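Local atomic coordinates of uronate dehydrogenase (Agrobacterium tumefaciens, PDB entry 3RFX), a protein that catalyses the NAD-dependent oxidation of uronic acids such as galacturonate and glucuronate, on a Rossmann fold of the short-chain dehydrogenase type. Residues R105-S110 with A191-P196; T158-I163 with L198-V203; V186-A191 with G220-K225. The protein carries 1 engineered substitution. All coordinates share one frame; numbering follows the deposited sequence.

Contact 1 of 3, residues R105-S110 with A191-P196; sequences RIVFAS and AVFRAP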
loop_
_atom_site.group_PDB
_atom_site.type_symbol
_atom_site.label_atom_id
_atom_site.label_comp_id
_atom_site.label_asym_id
_atom_site.label_seq_id
_atom_site.Cartn_x
_atom_site.Cartn_y
_atom_site.Cartn_z
ATOM N N ARG A 105 19.427 17.675 21.319
ATOM C CA ARG A 105 18.785 16.494 20.747
ATOM C C ARG A 105 18.398 15.510 21.857
ATOM O O ARG A 105 19.160 15.314 22.808
ATOM C CB ARG A 105 19.743 15.836 19.758
ATOM C CG ARG A 105 19.172 14.651 18.994
ATOM C CD ARG A 105 20.108 14.248 17.870
ATOM N NE ARG A 105 20.096 15.232 16.779
ATOM C CZ ARG A 105 20.848 15.131 15.688
ATOM N NH1 ARG A 105 21.663 14.098 15.547
ATOM N NH2 ARG A 105 20.785 16.063 14.733
ATOM N N ILE A 106 17.224 14.891 21.717
ATOM C CA ILE A 106 16.684 13.993 22.740
ATOM C C ILE A 106 16.546 12.550 22.249
ATOM O O ILE A 106 16.028 12.305 21.158
ATOM C CB ILE A 106 15.309 14.482 23.205
ATOM C CG1 ILE A 106 15.441 15.860 23.866
ATOM C CG2 ILE A 106 14.643 13.470 24.168
ATOM C CD1 ILE A 106 14.128 16.576 24.019
ATOM N N VAL A 107 17.038 11.602 23.040
ATOM C CA VAL A 107 16.657 10.197 22.854
ATOM C C VAL A 107 15.563 9.921 23.880
ATOM O O VAL A 107 15.813 9.948 25.083
ATOM C CB VAL A 107 17.844 9.229 23.052
ATOM C CG1 VAL A 107 17.380 7.758 22.993
ATOM C CG2 VAL A 107 18.916 9.467 22.004
ATOM N N PHE A 108 14.340 9.702 23.411
ATOM C CA PHE A 108 13.212 9.460 24.299
ATOM C C PHE A 108 12.978 7.960 24.478
ATOM O O PHE A 108 12.849 7.234 23.499
ATOM C CB PHE A 108 11.951 10.108 23.723
ATOM C CG PHE A 108 10.693 9.799 24.488
ATOM C CD1 PHE A 108 10.646 9.941 25.868
ATOM C CD2 PHE A 108 9.544 9.392 23.826
ATOM C CE1 PHE A 108 9.479 9.676 26.574
ATOM C CE2 PHE A 108 8.370 9.123 24.530
ATOM C CZ PHE A 108 8.338 9.273 25.901
ATOM N N ALA A 109 12.927 7.503 25.727
ATOM C CA ALA A 109 12.549 6.116 26.005
ATOM C C ALA A 109 11.038 5.954 25.883
ATOM O O ALA A 109 10.311 6.111 26.860
ATOM C CB ALA A 109 13.008 5.704 27.404
ATOM N N SER A 110 10.556 5.687 24.675
ATOM C CA SER A 110 9.166 5.306 24.511
ATOM C C SER A 110 9.098 3.813 24.841
ATOM O O SER A 110 10.009 3.265 25.470
ATOM C CB SER A 110 8.676 5.576 23.084
ATOM O OG SER A 110 7.268 5.400 22.985
ATOM N N ALA A 191 24.518 6.471 17.325
ATOM C CA ALA A 191 24.067 6.768 15.971
ATOM C C ALA A 191 23.122 7.962 15.953
ATOM O O ALA A 191 23.173 8.785 15.038
ATOM C CB ALA A 191 23.394 5.536 15.343
ATOM N N VAL A 192 22.266 8.068 16.965
ATOM C CA VAL A 192 21.309 9.169 17.019
ATOM C C VAL A 192 22.026 10.515 17.196
ATOM O O VAL A 192 21.688 11.506 16.533
ATOM C CB VAL A 192 20.269 8.972 18.144
ATOM C CG1 VAL A 192 19.515 10.286 18.420
ATOM C CG2 VAL A 192 19.305 7.850 17.781
ATOM N N PHE A 193 23.020 10.553 18.080
ATOM C CA PHE A 193 23.757 11.802 18.301
ATOM C C PHE A 193 24.737 12.179 17.184
ATOM O O PHE A 193 25.039 13.359 17.005
ATOM C CB PHE A 193 24.444 11.824 19.676
ATOM C CG PHE A 193 23.483 11.980 20.820
ATOM C CD1 PHE A 193 22.689 13.114 20.921
ATOM C CD2 PHE A 193 23.362 10.997 21.786
ATOM C CE1 PHE A 193 21.790 13.261 21.961
ATOM C CE2 PHE A 193 22.469 11.144 22.834
ATOM C CZ PHE A 193 21.681 12.273 22.917
ATOM N N ARG A 194 25.225 11.197 16.431
ATOM C CA ARG A 194 26.186 11.473 15.361
ATOM C C ARG A 194 25.525 11.994 14.076
ATOM O O ARG A 194 26.189 12.616 13.246
ATOM C CB ARG A 194 27.011 10.224 15.029
ATOM C CG ARG A 194 26.330 9.304 14.023
ATOM C CD ARG A 194 27.026 7.957 13.858
ATOM N NE ARG A 194 26.226 7.066 13.016
ATOM C CZ ARG A 194 26.403 5.752 12.921
ATOM N NH1 ARG A 194 27.363 5.149 13.617
ATOM N NH2 ARG A 194 25.613 5.036 12.132
ATOM N N ALA A 195 24.233 11.726 13.899
ATOM C CA ALA A 195 23.559 12.075 12.646
ATOM C C ALA A 195 23.465 13.587 12.419
ATOM O O ALA A 195 22.987 14.316 13.275
ATOM C CB ALA A 195 22.163 11.452 12.600
ATOM N N PRO A 196 23.902 14.061 11.246
ATOM C CA PRO A 196 23.727 15.492 10.958
ATOM C C PRO A 196 22.252 15.877 11.057
ATOM O O PRO A 196 21.915 16.881 11.683
ATOM C CB PRO A 196 24.224 15.623 9.516
ATOM C CG PRO A 196 25.234 14.522 9.366
ATOM C CD PRO A 196 24.703 13.371 10.222
#
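Arg-105 sends its guanidinium from the sheet across to the C-terminal end of helix 182-194 and meets the carbonyl oxygens that gather there. NH1 carries the two strong bonds. It reaches Ala-195 O at 2.6 Å, in the carbonyl plane and on a lone pair, with an N-H...O angle of 163° and the acceptor almost exactly in the guanidinium plane. It also reaches Val-192 O at 2.8 Å, a more bent bond whose acceptor is tilted from that plane. NH2 adds weak bonds to Ala-195 O and to Pro-196 O, and it also forms a salt bridge with Glu-157. The side chain leaves the strand with CG anti to the backbone N (chi1 -175°) and bends at chi3 (-72°), which turns the flat end into the carbonyl cluster.

The apolar part lies deeper, on buried Val-107 and Val-192. Val-107 CG2 touches Val-192 CG1 at 3.7 Å and Phe-193 CE2 at 4.0 Å. The Phe-193 ring turns its edge to Arg-105 O, 3.4 Å from CE1, while Arg-105 CB and CG run past that same corner. Against this buried pair stands a polar, partly exposed rim. It is sparsest at Pro-196, whose side chain does not reach the strand and whose O takes only a weak bond; its ring packs instead on Tyr-173 of a neighbouring subunit.

The pairing joins an interior strand of the Rossmann sheet, between 67-70 and 158-163, to the helix covering one of its faces. Ala-195 is the first residue to leave helical geometry, and a cationic group at this carbonyl-rich C-terminus would be expected to offset the negative end of the helix dipole, with Glu-157 probably balancing its charge.

Contact 2 of 3, residues T158-I163 with L198-V203; sequences TALVRI and LGCPVV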
loop_
_atom_site.group_PDB
_atom_site.type_symbol
_atom_site.label_atom_id
_atom_site.label_comp_id
_atom_site.label_asym_id
_atom_site.label_seq_id
_atom_site.Cartn_x
_atom_site.Cartn_y
_atom_site.Cartn_z
ATOM N N THR A 158 14.102 14.487 18.060
ATOM C CA THR A 158 13.933 13.441 19.074
ATOM C C THR A 158 13.916 12.084 18.373
ATOM O O THR A 158 13.249 11.924 17.350
ATOM C CB THR A 158 12.570 13.587 19.808
ATOM O OG1 THR A 158 12.468 14.872 20.445
ATOM C CG2 THR A 158 12.367 12.467 20.853
ATOM N N ALA A 159 14.643 11.114 18.911
ATOM C CA ALA A 159 14.467 9.721 18.491
ATOM C C ALA A 159 13.436 9.087 19.416
ATOM O O ALA A 159 13.646 9.034 20.624
ATOM C CB ALA A 159 15.790 8.958 18.583
ATOM N N LEU A 160 12.322 8.622 18.856
ATOM C CA LEU A 160 11.265 7.998 19.658
ATOM C C LEU A 160 11.514 6.494 19.737
ATOM O O LEU A 160 11.078 5.731 18.869
ATOM C CB LEU A 160 9.895 8.273 19.040
ATOM C CG LEU A 160 9.567 9.751 18.811
ATOM C CD1 LEU A 160 8.275 9.885 18.021
ATOM C CD2 LEU A 160 9.486 10.495 20.146
ATOM N N VAL A 161 12.229 6.069 20.768
ATOM C CA VAL A 161 12.683 4.688 20.828
ATOM C C VAL A 161 11.676 3.828 21.586
ATOM O O VAL A 161 11.544 3.936 22.803
ATOM C CB VAL A 161 14.076 4.575 21.468
ATOM C CG1 VAL A 161 14.618 3.156 21.313
ATOM C CG2 VAL A 161 15.029 5.579 20.826
ATOM N N ARG A 162 10.956 2.995 20.846
ATOM C CA ARG A 162 9.984 2.080 21.434
ATOM C C ARG A 162 10.720 0.865 21.968
ATOM O O ARG A 162 10.906 -0.132 21.269
ATOM C CB ARG A 162 8.927 1.695 20.402
ATOM C CG ARG A 162 8.048 2.880 20.029
ATOM C CD ARG A 162 6.991 2.518 18.990
ATOM N NE ARG A 162 6.111 3.655 18.722
ATOM C CZ ARG A 162 5.219 3.692 17.737
ATOM N NH1 ARG A 162 5.090 2.655 16.912
ATOM N NH2 ARG A 162 4.461 4.763 17.577
ATOM N N ILE A 163 11.176 0.972 23.207
ATOM C CA ILE A 163 11.988 -0.090 23.811
ATOM C C ILE A 163 11.205 -1.412 23.933
ATOM O O ILE A 163 10.056 -1.418 24.372
ATOM C CB ILE A 163 12.506 0.347 25.192
ATOM C CG1 ILE A 163 13.403 1.583 25.038
ATOM C CG2 ILE A 163 13.299 -0.776 25.866
ATOM C CD1 ILE A 163 13.781 2.235 26.357
ATOM N N LEU A 198 18.314 14.276 11.977
ATOM C CA LEU A 198 17.598 13.161 12.611
ATOM C C LEU A 198 16.108 13.208 12.315
ATOM O O LEU A 198 15.521 12.213 11.884
ATOM C CB LEU A 198 17.806 13.161 14.134
ATOM C CG LEU A 198 17.030 12.035 14.836
ATOM C CD1 LEU A 198 17.721 10.724 14.542
ATOM C CD2 LEU A 198 16.936 12.264 16.338
ATOM N N GLY A 199 15.498 14.363 12.560
ATOM C CA GLY A 199 14.054 14.499 12.468
ATOM C C GLY A 199 13.397 14.055 13.764
ATOM O O GLY A 199 13.947 14.277 14.847
ATOM N N CYS A 200 12.226 13.428 13.664
ATOM C CA CYS A 200 11.544 12.888 14.842
ATOM C C CYS A 200 11.085 11.447 14.568
ATOM O O CYS A 200 9.895 11.152 14.624
ATOM C CB CYS A 200 10.336 13.760 15.203
ATOM S SG CYS A 200 9.587 13.441 16.850
ATOM N N PRO A 201 12.030 10.554 14.260
ATOM C CA PRO A 201 11.646 9.209 13.813
ATOM C C PRO A 201 11.209 8.263 14.944
ATOM O O PRO A 201 11.732 8.346 16.051
ATOM C CB PRO A 201 12.937 8.686 13.196
ATOM C CG PRO A 201 14.012 9.332 14.022
ATOM C CD PRO A 201 13.493 10.739 14.258
ATOM N N VAL A 202 10.257 7.382 14.645
ATOM C CA VAL A 202 9.980 6.217 15.476
ATOM C C VAL A 202 11.074 5.187 15.233
ATOM O O VAL A 202 11.395 4.859 14.091
ATOM C CB VAL A 202 8.609 5.589 15.128
ATOM C CG1 VAL A 202 8.432 4.244 15.840
ATOM C CG2 VAL A 202 7.470 6.551 15.471
ATOM N N VAL A 203 11.657 4.683 16.314
ATOM C CA VAL A 203 12.690 3.659 16.233
ATOM C C VAL A 203 12.217 2.462 17.042
ATOM O O VAL A 203 11.854 2.610 18.206
ATOM C CB VAL A 203 14.008 4.154 16.854
ATOM C CG1 VAL A 203 15.081 3.075 16.768
ATOM C CG2 VAL A 203 14.471 5.471 16.182
#
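Cys-200 and Pro-201 meet Thr-158 before regular strand pairing begins: Thr-158 O faces no backbone N-H here but lies 3.2 Å from Cys-200 CA in a CA-H...O contact, and also touches Pro-201 CD. Gly-199, at positive phi, turns the incoming chain so that its O accepts a bond from Thr-158 N. Regular parallel pairing follows, Leu-160 with Val-202 and Val-161 with Val-203. Leu-160 N donates to Pro-201 O at 2.9 Å, Val-203 N to Leu-160 O at 2.8 Å from above the carbonyl plane, and Arg-162 N to Val-203 O.

On one face Leu-160 CD1 lies 4.0 Å from Cys-200 SG. There the extended Arg-162 side chain passes Val-202, whose CG1 sits over one face of the guanidinium, offset toward its rim, 3.7 Å from NE; Glu-144 holds NH2 by a salt bridge. On the other face Val-161 CG2 touches Val-203 CB, and Leu-198 CD2 closes over Ala-159.

Strand 202-205 is the outermost strand, within this chain, of the seven-stranded parallel sheet. Helix 135-154 covers the Leu-160 and Cys-200 face, helix 182-194 the Val-161 and Val-203 face, and strand 105-111 flanks 158-163 on its other edge.

Contact 3 of 3, residues V186-A191 with G220-K225; sequences VSLIEA and GFLGWK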
loop_
_atom_site.group_PDB
_atom_site.type_symbol
_atom_site.label_atom_id
_atom_site.label_comp_id
_atom_site.label_asym_id
_atom_site.label_seq_id
_atom_site.Cartn_x
_atom_site.Cartn_y
_atom_site.Cartn_z
ATOM N N VAL A 186 23.146 1.100 23.271
ATOM C CA VAL A 186 24.267 2.033 23.291
ATOM C C VAL A 186 24.644 2.479 21.875
ATOM O O VAL A 186 24.811 3.672 21.621
ATOM C CB VAL A 186 25.484 1.449 24.019
ATOM C CG1 VAL A 186 26.709 2.360 23.835
ATOM C CG2 VAL A 186 25.153 1.280 25.504
ATOM N N SER A 187 24.767 1.533 20.952
ATOM C CA SER A 187 25.126 1.893 19.585
ATOM C C SER A 187 24.031 2.729 18.920
ATOM O O SER A 187 24.326 3.604 18.103
ATOM C CB SER A 187 25.465 0.658 18.747
ATOM O OG SER A 187 24.318 -0.149 18.568
ATOM N N LEU A 188 22.771 2.484 19.271
ATOM C CA LEU A 188 21.687 3.303 18.721
ATOM C C LEU A 188 21.829 4.746 19.199
ATOM O O LEU A 188 21.697 5.698 18.420
ATOM C CB LEU A 188 20.310 2.751 19.125
ATOM C CG LEU A 188 19.136 3.675 18.780
ATOM C CD1 LEU A 188 19.029 3.874 17.264
ATOM C CD2 LEU A 188 17.821 3.162 19.365
ATOM N N ILE A 189 22.095 4.910 20.491
ATOM C CA ILE A 189 22.274 6.244 21.061
ATOM C C ILE A 189 23.436 6.979 20.382
ATOM O O ILE A 189 23.322 8.161 20.060
ATOM C CB ILE A 189 22.453 6.190 22.597
ATOM C CG1 ILE A 189 21.123 5.814 23.262
ATOM C CG2 ILE A 189 22.960 7.530 23.137
ATOM C CD1 ILE A 189 21.252 5.427 24.716
ATOM N N GLU A 190 24.536 6.274 20.134
ATOM C CA GLU A 190 25.672 6.872 19.427
ATOM C C GLU A 190 25.293 7.306 18.004
ATOM O O GLU A 190 25.676 8.389 17.544
ATOM C CB GLU A 190 26.868 5.914 19.421
ATOM C CG GLU A 190 27.370 5.632 20.844
ATOM C CD GLU A 190 28.354 4.481 20.929
ATOM O OE1 GLU A 190 28.398 3.647 19.996
ATOM O OE2 GLU A 190 29.074 4.403 21.949
ATOM N N ALA A 191 24.518 6.471 17.325
ATOM C CA ALA A 191 24.067 6.768 15.971
ATOM C C ALA A 191 23.122 7.962 15.953
ATOM O O ALA A 191 23.173 8.785 15.038
ATOM C CB ALA A 191 23.394 5.536 15.343
ATOM N N GLY A 220 16.807 3.507 7.663
ATOM C CA GLY A 220 18.064 3.181 7.012
ATOM C C GLY A 220 19.051 4.337 6.961
ATOM O O GLY A 220 20.253 4.141 7.145
ATOM N N PHE A 221 18.550 5.544 6.720
ATOM C CA PHE A 221 19.429 6.722 6.602
ATOM C C PHE A 221 20.364 6.898 7.819
ATOM O O PHE A 221 21.438 7.494 7.712
ATOM C CB PHE A 221 18.592 7.996 6.397
ATOM C CG PHE A 221 17.937 8.501 7.659
ATOM C CD1 PHE A 221 18.572 9.442 8.455
ATOM C CD2 PHE A 221 16.689 8.037 8.048
ATOM C CE1 PHE A 221 17.983 9.907 9.618
ATOM C CE2 PHE A 221 16.092 8.497 9.205
ATOM C CZ PHE A 221 16.742 9.435 9.998
ATOM N N LEU A 222 19.957 6.378 8.976
ATOM C CA LEU A 222 20.717 6.581 10.208
ATOM C C LEU A 222 21.980 5.715 10.265
ATOM O O LEU A 222 22.935 6.028 10.984
ATOM C CB LEU A 222 19.822 6.309 11.429
ATOM C CG LEU A 222 20.346 6.740 12.797
ATOM C CD1 LEU A 222 20.428 8.268 12.864
ATOM C CD2 LEU A 222 19.466 6.192 13.929
ATOM N N GLY A 223 21.979 4.622 9.512
ATOM C CA GLY A 223 23.133 3.747 9.418
ATOM C C GLY A 223 23.349 2.883 10.652
ATOM O O GLY A 223 24.444 2.382 10.873
ATOM N N TRP A 224 22.304 2.711 11.453
ATOM C CA TRP A 224 22.382 1.865 12.646
ATOM C C TRP A 224 21.819 0.480 12.373
ATOM O O TRP A 224 20.646 0.338 12.019
ATOM C CB TRP A 224 21.639 2.503 13.827
ATOM C CG TRP A 224 21.507 1.578 15.017
ATOM C CD1 TRP A 224 22.501 1.195 15.877
ATOM C CD2 TRP A 224 20.314 0.909 15.458
ATOM N NE1 TRP A 224 21.998 0.328 16.827
ATOM C CE2 TRP A 224 20.659 0.144 16.596
ATOM C CE3 TRP A 224 18.991 0.884 15.002
ATOM C CZ2 TRP A 224 19.728 -0.638 17.282
ATOM C CZ3 TRP A 224 18.061 0.105 15.688
ATOM C CH2 TRP A 224 18.438 -0.640 16.821
ATOM N N LYS A 225 22.665 -0.530 12.526
ATOM C CA LYS A 225 22.259 -1.936 12.416
ATOM C C LYS A 225 22.610 -2.658 13.717
ATOM O O LYS A 225 23.786 -2.808 14.044
ATOM C CB LYS A 225 22.999 -2.624 11.266
ATOM C CG LYS A 225 22.734 -2.037 9.883
ATOM C CD LYS A 225 21.396 -2.494 9.309
ATOM C CE LYS A 225 21.206 -1.940 7.901
ATOM N NZ LYS A 225 20.147 -2.647 7.130
HETATM O O HOH W 1 24.022 8.245 12.075
#
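Leu-188 lies over one face of the Trp-224 indole, joining helix 182-194 of the Rossmann fold to the loop that follows strand 202-205. Its CB makes a CH-pi contact, 3.9 Å from the centroid of the five-membered ring and 21° off the ring normal, while CD1 reaches CD2 and CE3, over the six-membered ring of the same indole. At the indole edge, Trp-224 NE1 donates to Ser-187 OG at 2.9 Å, with the oxygen in the ring plane. Ala-191 CB, one helical turn on from Ser-187, rests on Trp-224 CB and on Leu-222 CG, and Leu-222 CD2 meets Leu-188 CD1 at 4.1 Å.

The next shell sets these groups in place. Ser-187 OG sits between the backbone N and the carbonyl carbon (chi1 66°), from where it bonds to Asp-184 O in the preceding turn as well as to the indole N-H. The loop turns through Gly-223 at positive phi, where its N bonds to Gly-220 O, and this brings Leu-222 and Trp-224 to the helix together. Arg-194 NH2 holds Leu-222 O from farther along the helix. One water donates to both sides, at 3.1 Å to Ala-191 O and 2.7 Å to Leu-222 O.

Overall arrangement
Helix 182-194 is the shared element: contact 1 sets its C-terminal end against strand 105-111, and contact 3 sets an earlier stretch, overlapping at Ala-191, against the 220-225 loop. Contact 2 joins two strands beneath it, and Leu-188 of contact 3 packs on Val-161 and Val-203. Strands 105-111 and 158-163 are sheet neighbours, bonded through Ile-106, Phe-108 and Ala-159. Contacts 2 and 3 are buried, contact 1 partly so; contacts 1 and 3 also reach the second subunit, whereas contact 2 touches no other chain. Chemistry follows position: backbone bonds in the sheet, an arginine among carbonyls at the helix end, an indole against the flank of the helix.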